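Local coordinates for protein thiosulfate reductase (Thermus thermophilus, PDB 2VPZ) that probably reduces thiosulfate or polysulfide, using molybdenum with two molybdopterin guanosine dinucleotides, and a separate [4Fe-4S] cluster for electron transfer, at residues Gln220-Ala225 against Ala230-Val235; Gly190-Ile195 against Val493-Lys498. All blocks are in the same frame, centred on the assembly; numbering follows the deposited sequence.

Contact 1: residues Gln220-Ala225 against Ala230-Val235; sequences QDFALA and AKVVVV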
ATOM      1  N   GLN A 220       5.524  24.703  11.842  1.00 36.68           N
ATOM      2  CA  GLN A 220       6.389  23.815  12.596  1.00 35.37           C
ATOM      3  C   GLN A 220       5.649  23.225  13.815  1.00 35.62           C
ATOM      4  O   GLN A 220       5.564  22.014  13.953  1.00 36.24           O
ATOM      5  CB  GLN A 220       7.637  24.544  13.096  1.00 34.37           C
ATOM      6  CG  GLN A 220       8.588  24.963  12.016  1.00 33.47           C
ATOM      7  CD  GLN A 220       9.777  25.692  12.553  1.00 34.54           C
ATOM      8  OE1 GLN A 220      10.320  26.609  11.924  1.00 33.70           O
ATOM      9  NE2 GLN A 220      10.194  25.292  13.759  1.00 36.78           N
ATOM     10  N   ASP A 221       5.103  24.077  14.681  1.00 37.13           N
ATOM     11  CA  ASP A 221       4.402  23.636  15.898  1.00 37.61           C
ATOM     12  C   ASP A 221       3.179  22.717  15.661  1.00 37.55           C
ATOM     13  O   ASP A 221       2.971  21.683  16.349  1.00 36.80           O
ATOM     14  CB  ASP A 221       3.958  24.849  16.776  1.00 39.45           C
ATOM     15  CG  ASP A 221       5.147  25.666  17.329  1.00 41.29           C
ATOM     16  OD1 ASP A 221       6.266  25.109  17.411  1.00 42.07           O
ATOM     17  OD2 ASP A 221       4.931  26.843  17.702  1.00 42.79           O
ATOM     18  N   PHE A 222       2.345  23.101  14.695  1.00 37.21           N
ATOM     19  CA  PHE A 222       1.157  22.332  14.288  1.00 36.81           C
ATOM     20  C   PHE A 222       1.614  20.926  13.831  1.00 37.89           C
ATOM     21  O   PHE A 222       1.022  19.910  14.230  1.00 37.82           O
ATOM     22  CB  PHE A 222       0.428  23.071  13.137  1.00 35.69           C
ATOM     23  CG  PHE A 222      -0.839  22.354  12.615  1.00 33.68           C
ATOM     24  CD1 PHE A 222      -1.968  22.169  13.431  1.00 33.60           C
ATOM     25  CD2 PHE A 222      -0.900  21.908  11.289  1.00 32.78           C
ATOM     26  CE1 PHE A 222      -3.143  21.563  12.930  1.00 33.03           C
ATOM     27  CE2 PHE A 222      -2.052  21.288  10.770  1.00 33.67           C
ATOM     28  CZ  PHE A 222      -3.184  21.117  11.590  1.00 33.83           C
ATOM     29  N   ALA A 223       2.659  20.875  13.001  1.00 38.14           N
ATOM     30  CA  ALA A 223       3.215  19.616  12.506  1.00 38.60           C
ATOM     31  C   ALA A 223       3.763  18.738  13.656  1.00 40.11           C
ATOM     32  O   ALA A 223       3.624  17.512  13.635  1.00 39.92           O
ATOM     33  CB  ALA A 223       4.319  19.876  11.453  1.00 38.79           C
ATOM     34  N   LEU A 224       4.369  19.355  14.664  1.00 41.83           N
ATOM     35  CA  LEU A 224       4.899  18.632  15.823  1.00 42.44           C
ATOM     36  C   LEU A 224       3.758  18.081  16.697  1.00 43.00           C
ATOM     37  O   LEU A 224       3.857  16.965  17.237  1.00 42.92           O
ATOM     38  CB  LEU A 224       5.862  19.513  16.647  1.00 42.45           C
ATOM     39  CG  LEU A 224       7.208  19.703  15.908  1.00 44.15           C
ATOM     40  CD1 LEU A 224       8.059  20.786  16.597  1.00 44.28           C
ATOM     41  CD2 LEU A 224       7.944  18.343  15.828  1.00 44.43           C
ATOM     42  N   ALA A 225       2.673  18.846  16.821  1.00 43.03           N
ATOM     43  CA  ALA A 225       1.497  18.385  17.569  1.00 42.71           C
ATOM     44  C   ALA A 225       0.923  17.134  16.863  1.00 42.69           C
ATOM     45  O   ALA A 225       0.722  16.108  17.501  1.00 42.86           O
ATOM     46  CB  ALA A 225       0.402  19.499  17.658  1.00 41.81           C
ATOM     47  N   ALA A 230      -1.597  14.418  18.439  1.00 50.58           N
ATOM     48  CA  ALA A 230      -2.514  15.538  18.672  1.00 50.39           C
ATOM     49  C   ALA A 230      -3.635  15.430  17.639  1.00 51.16           C
ATOM     50  O   ALA A 230      -3.410  15.545  16.410  1.00 54.15           O
ATOM     51  CB  ALA A 230      -1.792  16.920  18.518  1.00 49.47           C
ATOM     52  N   LYS A 231      -4.844  15.153  18.121  1.00 49.38           N
ATOM     53  CA  LYS A 231      -5.989  15.049  17.239  1.00 50.02           C
ATOM     54  C   LYS A 231      -6.697  16.426  17.163  1.00 48.97           C
ATOM     55  O   LYS A 231      -7.011  17.079  18.184  1.00 48.20           O
ATOM     56  CB  LYS A 231      -6.865  13.835  17.618  1.00 51.09           C
ATOM     57  CG  LYS A 231      -8.165  13.989  18.360  1.00 50.57           C
ATOM     58  CD  LYS A 231      -8.816  12.589  18.511  1.00 52.89           C
ATOM     59  CE  LYS A 231      -7.961  11.473  17.844  1.00 54.28           C
ATOM     60  NZ  LYS A 231      -7.928  10.206  18.640  1.00 53.94           N
ATOM     61  N   VAL A 232      -6.845  16.859  15.909  1.00 47.28           N
ATOM     62  CA  VAL A 232      -7.322  18.140  15.378  1.00 45.75           C
ATOM     63  C   VAL A 232      -8.725  18.200  14.734  1.00 44.81           C
ATOM     64  O   VAL A 232      -8.982  17.483  13.760  1.00 44.87           O
ATOM     65  CB  VAL A 232      -6.259  18.617  14.278  1.00 45.53           C
ATOM     66  CG1 VAL A 232      -6.492  20.056  13.836  1.00 46.04           C
ATOM     67  CG2 VAL A 232      -4.823  18.410  14.808  1.00 45.14           C
ATOM     68  N   VAL A 233      -9.612  19.064  15.231  1.00 42.77           N
ATOM     69  CA  VAL A 233     -10.960  19.227  14.658  1.00 40.73           C
ATOM     70  C   VAL A 233     -11.044  20.549  13.829  1.00 39.69           C
ATOM     71  O   VAL A 233     -10.698  21.604  14.331  1.00 41.36           O
ATOM     72  CB  VAL A 233     -12.079  19.243  15.783  1.00 39.65           C
ATOM     73  CG1 VAL A 233     -13.465  19.457  15.149  1.00 37.89           C
ATOM     74  CG2 VAL A 233     -12.066  17.911  16.587  1.00 38.43           C
ATOM     75  N   VAL A 234     -11.450  20.490  12.564  1.00 37.98           N
ATOM     76  CA  VAL A 234     -11.556  21.711  11.755  1.00 36.15           C
ATOM     77  C   VAL A 234     -13.020  22.042  11.406  1.00 35.23           C
ATOM     78  O   VAL A 234     -13.773  21.185  10.954  1.00 35.84           O
ATOM     79  CB  VAL A 234     -10.704  21.645  10.415  1.00 35.65           C
ATOM     80  CG1 VAL A 234     -11.035  22.844   9.489  1.00 34.22           C
ATOM     81  CG2 VAL A 234      -9.204  21.650  10.737  1.00 34.03           C
ATOM     82  N   VAL A 235     -13.395  23.298  11.671  1.00 33.79           N
ATOM     83  CA  VAL A 235     -14.729  23.848  11.411  1.00 32.99           C
ATOM     84  C   VAL A 235     -14.502  24.867  10.271  1.00 33.63           C
ATOM     85  O   VAL A 235     -13.774  25.854  10.445  1.00 32.51           O
ATOM     86  CB  VAL A 235     -15.280  24.558  12.690  1.00 33.07           C
ATOM     87  CG1 VAL A 235     -16.700  25.070  12.448  1.00 28.86           C
ATOM     88  CG2 VAL A 235     -15.226  23.588  13.902  1.00 29.04           C
TER
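The ring of Phe222 meets Val232 at its edge. Val232 CG1 lies near the ring plane, 3.8 Å from Phe222 CE1. The second methyl, Val232 CG2, touches the same ring corner from out of the plane, 4.0 Å from Phe222 CE1. The corner therefore sits against both branches of the valine. Phe222 has CG anti to its own backbone N (chi1 180°), which carries the ring out from the helix to the valine. Leu205 of the neighbouring strand 202-206 touches both Phe222 and Val232, and Ile210 also packs on the ring.

A second apolar pair lies closer to the turn. Ala225 CB and Ala230 CB are 3.5 Å apart. Here the turn from helix to strand closes, with Ala225 CA and Ala230 CA 5.0 Å apart. A weak hydrogen bond from Ala230 N to Ala225 O, 3.0 Å long, spans the same place. Its N-H...O angle is only 131°, and the Ala225 carbonyl oxygen is doubtfully placed. All four touching residues are buried.

Strand 231-235 is hydrogen-bonded through its backbone on both sides. Val232 bonds to His247, while Lys231 and Val233 bond to Ile203. At the far end of the strand, Val235 O accepts a hydrogen bond from N2 of a bound molybdopterin guanosine dinucleotide. The arrangement is that of a beta-alpha-beta unit, in which helix 216-227 links the parallel strands 202-206 and 231-235 and packs its apolar side on them.

Contact 2: residues Gly190-Ile195 against Val493-Lys498; sequences GGHEPI and VLVAHK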
ATOM      1  N   GLY A 190      -1.690  39.232  20.542  1.00 49.62           N
ATOM      2  CA  GLY A 190      -0.387  39.564  19.975  1.00 49.15           C
ATOM      3  C   GLY A 190      -0.032  39.078  18.579  1.00 49.18           C
ATOM      4  O   GLY A 190      -0.827  38.361  17.982  1.00 50.79           O
ATOM      5  N   GLY A 191       1.146  39.450  18.067  1.00 48.02           N
ATOM      6  CA  GLY A 191       1.619  39.032  16.755  1.00 46.26           C
ATOM      7  C   GLY A 191       2.097  37.579  16.628  1.00 45.91           C
ATOM      8  O   GLY A 191       2.001  36.955  15.565  1.00 46.18           O
ATOM      9  N   HIS A 192       2.638  37.039  17.732  1.00 44.45           N
ATOM     10  CA  HIS A 192       3.114  35.632  17.807  1.00 43.51           C
ATOM     11  C   HIS A 192       2.128  34.966  18.788  1.00 43.05           C
ATOM     12  O   HIS A 192       2.482  34.725  19.930  1.00 43.59           O
ATOM     13  CB  HIS A 192       4.566  35.530  18.380  1.00 42.69           C
ATOM     14  CG  HIS A 192       5.321  34.288  18.014  1.00 43.36           C
ATOM     15  ND1 HIS A 192       5.001  33.046  18.471  1.00 43.17           N
ATOM     16  CD2 HIS A 192       6.392  34.115  17.236  1.00 43.24           C
ATOM     17  CE1 HIS A 192       5.825  32.148  17.983  1.00 42.84           C
ATOM     18  NE2 HIS A 192       6.687  32.778  17.216  1.00 42.53           N
ATOM     19  N   GLU A 193       0.910  34.672  18.327  1.00 44.18           N
ATOM     20  CA  GLU A 193      -0.110  34.105  19.202  1.00 44.83           C
ATOM     21  C   GLU A 193       0.420  33.022  20.183  1.00 45.51           C
ATOM     22  O   GLU A 193       0.996  31.987  19.739  1.00 45.87           O
ATOM     23  CB  GLU A 193      -1.404  33.697  18.407  1.00 44.38           C
ATOM     24  CG  GLU A 193      -1.276  33.418  16.865  1.00 47.50           C
ATOM     25  CD  GLU A 193      -1.338  34.634  15.885  1.00 48.59           C
ATOM     26  OE1 GLU A 193      -2.384  35.313  15.784  1.00 49.83           O
ATOM     27  OE2 GLU A 193      -0.330  34.885  15.176  1.00 50.77           O
ATOM     28  N   PRO A 194       0.289  33.259  21.540  1.00 45.16           N
ATOM     29  CA  PRO A 194       0.687  32.441  22.702  1.00 44.44           C
ATOM     30  C   PRO A 194       0.137  31.026  23.003  1.00 43.43           C
ATOM     31  O   PRO A 194      -0.235  30.742  24.145  1.00 42.23           O
ATOM     32  CB  PRO A 194       0.485  33.396  23.884  1.00 45.02           C
ATOM     33  CG  PRO A 194      -0.779  34.123  23.501  1.00 45.37           C
ATOM     34  CD  PRO A 194      -0.562  34.375  21.977  1.00 45.02           C
ATOM     35  N   ILE A 195       0.094  30.166  21.988  1.00 43.64           N
ATOM     36  CA  ILE A 195      -0.418  28.793  22.118  1.00 43.68           C
ATOM     37  C   ILE A 195       0.731  27.812  22.394  1.00 44.39           C
ATOM     38  O   ILE A 195       1.760  27.824  21.717  1.00 43.69           O
ATOM     39  CB  ILE A 195      -1.175  28.314  20.814  1.00 43.53           C
ATOM     40  CG1 ILE A 195      -2.331  29.271  20.512  1.00 43.36           C
ATOM     41  CG2 ILE A 195      -1.678  26.856  20.963  1.00 43.67           C
ATOM     42  CD1 ILE A 195      -1.915  30.587  19.827  1.00 45.07           C
ATOM     43  N   VAL A 493      13.397  44.697  16.508  1.00 42.82           N
ATOM     44  CA  VAL A 493      12.133  43.958  16.499  1.00 42.00           C
ATOM     45  C   VAL A 493      11.994  43.176  17.825  1.00 42.13           C
ATOM     46  O   VAL A 493      12.742  42.219  18.104  1.00 43.25           O
ATOM     47  CB  VAL A 493      12.062  43.007  15.235  1.00 40.91           C
ATOM     48  CG1 VAL A 493      10.892  42.018  15.360  1.00 38.13           C
ATOM     49  CG2 VAL A 493      11.924  43.872  13.943  1.00 39.74           C
ATOM     50  N   LEU A 494      11.045  43.611  18.657  1.00 41.15           N
ATOM     51  CA  LEU A 494      10.786  42.980  19.959  1.00 41.48           C
ATOM     52  C   LEU A 494       9.617  41.999  19.884  1.00 41.31           C
ATOM     53  O   LEU A 494       8.553  42.346  19.379  1.00 43.30           O
ATOM     54  CB  LEU A 494      10.515  44.055  21.054  1.00 41.10           C
ATOM     55  CG  LEU A 494      11.375  45.331  21.180  1.00 41.54           C
ATOM     56  CD1 LEU A 494      11.096  46.085  22.509  1.00 39.61           C
ATOM     57  CD2 LEU A 494      12.870  44.971  21.077  1.00 40.25           C
ATOM     58  N   VAL A 495       9.793  40.780  20.382  1.00 40.47           N
ATOM     59  CA  VAL A 495       8.714  39.798  20.364  1.00 40.28           C
ATOM     60  C   VAL A 495       8.299  39.250  21.749  1.00 41.29           C
ATOM     61  O   VAL A 495       9.115  38.628  22.450  1.00 41.16           O
ATOM     62  CB  VAL A 495       9.055  38.558  19.406  1.00 40.03           C
ATOM     63  CG1 VAL A 495       7.821  37.631  19.253  1.00 37.27           C
ATOM     64  CG2 VAL A 495       9.545  39.057  18.034  1.00 39.52           C
ATOM     65  N   ALA A 496       7.046  39.510  22.143  1.00 42.29           N
ATOM     66  CA  ALA A 496       6.481  39.008  23.410  1.00 44.56           C
ATOM     67  C   ALA A 496       6.364  37.491  23.220  1.00 46.05           C
ATOM     68  O   ALA A 496       5.822  36.993  22.211  1.00 46.65           O
ATOM     69  CB  ALA A 496       5.111  39.648  23.738  1.00 41.25           C
ATOM     70  N   HIS A 497       6.822  36.741  24.211  1.00 47.53           N
ATOM     71  CA  HIS A 497       6.917  35.293  24.046  1.00 48.37           C
ATOM     72  C   HIS A 497       7.174  34.542  25.365  1.00 50.07           C
ATOM     73  O   HIS A 497       7.455  35.136  26.403  1.00 51.53           O
ATOM     74  CB  HIS A 497       8.118  35.043  23.060  1.00 49.40           C
ATOM     75  CG  HIS A 497       8.233  33.676  22.472  1.00 49.82           C
ATOM     76  ND1 HIS A 497       8.998  32.679  23.024  1.00 49.86           N
ATOM     77  CD2 HIS A 497       7.688  33.149  21.378  1.00 49.62           C
ATOM     78  CE1 HIS A 497       8.916  31.589  22.306  1.00 49.95           C
ATOM     79  NE2 HIS A 497       8.118  31.851  21.288  1.00 50.33           N
ATOM     80  N   LYS A 498       7.086  33.210  25.297  1.00 50.66           N
ATOM     81  CA  LYS A 498       7.401  32.329  26.444  1.00 50.05           C
ATOM     82  C   LYS A 498       8.775  32.888  26.986  1.00 48.88           C
ATOM     83  O   LYS A 498       8.918  33.174  28.182  1.00 48.10           O
ATOM     84  CB  LYS A 498       7.544  30.882  25.935  1.00 51.54           C
ATOM     85  CG  LYS A 498       7.406  29.734  26.965  1.00 53.91           C
ATOM     86  CD  LYS A 498       7.592  28.330  26.326  1.00 56.16           C
ATOM     87  CE  LYS A 498       6.392  27.393  26.575  1.00 58.69           C
ATOM     88  NZ  LYS A 498       6.797  25.972  26.927  1.00 61.40           N
TER
HETATM   89  O   HOH W   1       3.739  34.918  22.163  1.00 47.63           O
HETATM   90  O   HOH W   2       3.917  38.254  20.374  1.00 53.60           O
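His192 and His497 form an edge-to-face aromatic pair. The CD2-NE2 edge of His497 points at one face of the His192 ring, with CD2 above that face near the rim. The ring centroids are 5.0 Å apart and the planes stand at 85°. His497 CD2 is 4.0 Å from both ring atoms ND1 and CE1 of His192. His497 NE2 is also 4.0 Å from His192 CE1. In His497, CG lies anti to the backbone N (chi1 -166°), which extends the ring from the backbone to His192. Phe501 also makes an edge-to-face contact with His497, and Trp49 meets the ring of His192.

Apolar packing is slight. Val495 CG1 touches His192 CB at 4.0 Å, from the end of strand 493-495.

Polar links run through water. One water donates to His192 O at 2.6 Å and to Ala496 O at 2.9 Å. Another accepts from His192 N and donates to Ala496 O, also at 2.9 Å. Ala496 O thus takes two water hydrogens, and both backbone polar atoms of His192 are served by the bridges.

His497 ND1 accepts a hydrogen bond from Thr499 N, which should help fix the rotation of that ring. This role suggests a neutral His497 with its proton on NE2. The loop between helix 168-184 and strand 202-206 thus meets the end of strand 493-495, with the iron-sulfur cluster about 9 Å from the His192 side chain. The chemistry implies backbones coupled through water and rings coupled by an aromatic contact, without direct hydrogen bonds between the segments.

The centres of contacts 1 and 2 are 19 Å apart. Their nearest atoms are about 5 Å apart, and the contacts do not touch. Along the chain the order is 190-195, 220-225, 230-235 and 493-498, so contact 1 is nested inside the long loop closed by contact 2. Contact 1 is local, between a helix and a strand of the four-stranded parallel sheet. Contact 2 is long-range and starts from the loop before strand 202-206, the first strand in sequence of that sheet. All four segments belong to the molybdopterin oxidoreductase region of the chain. Contact 1 packs within the unit whose Val235 reaches a cofactor. Contact 2 ties a loop near the iron-sulfur cluster to the small antiparallel sheet of strand 493-495.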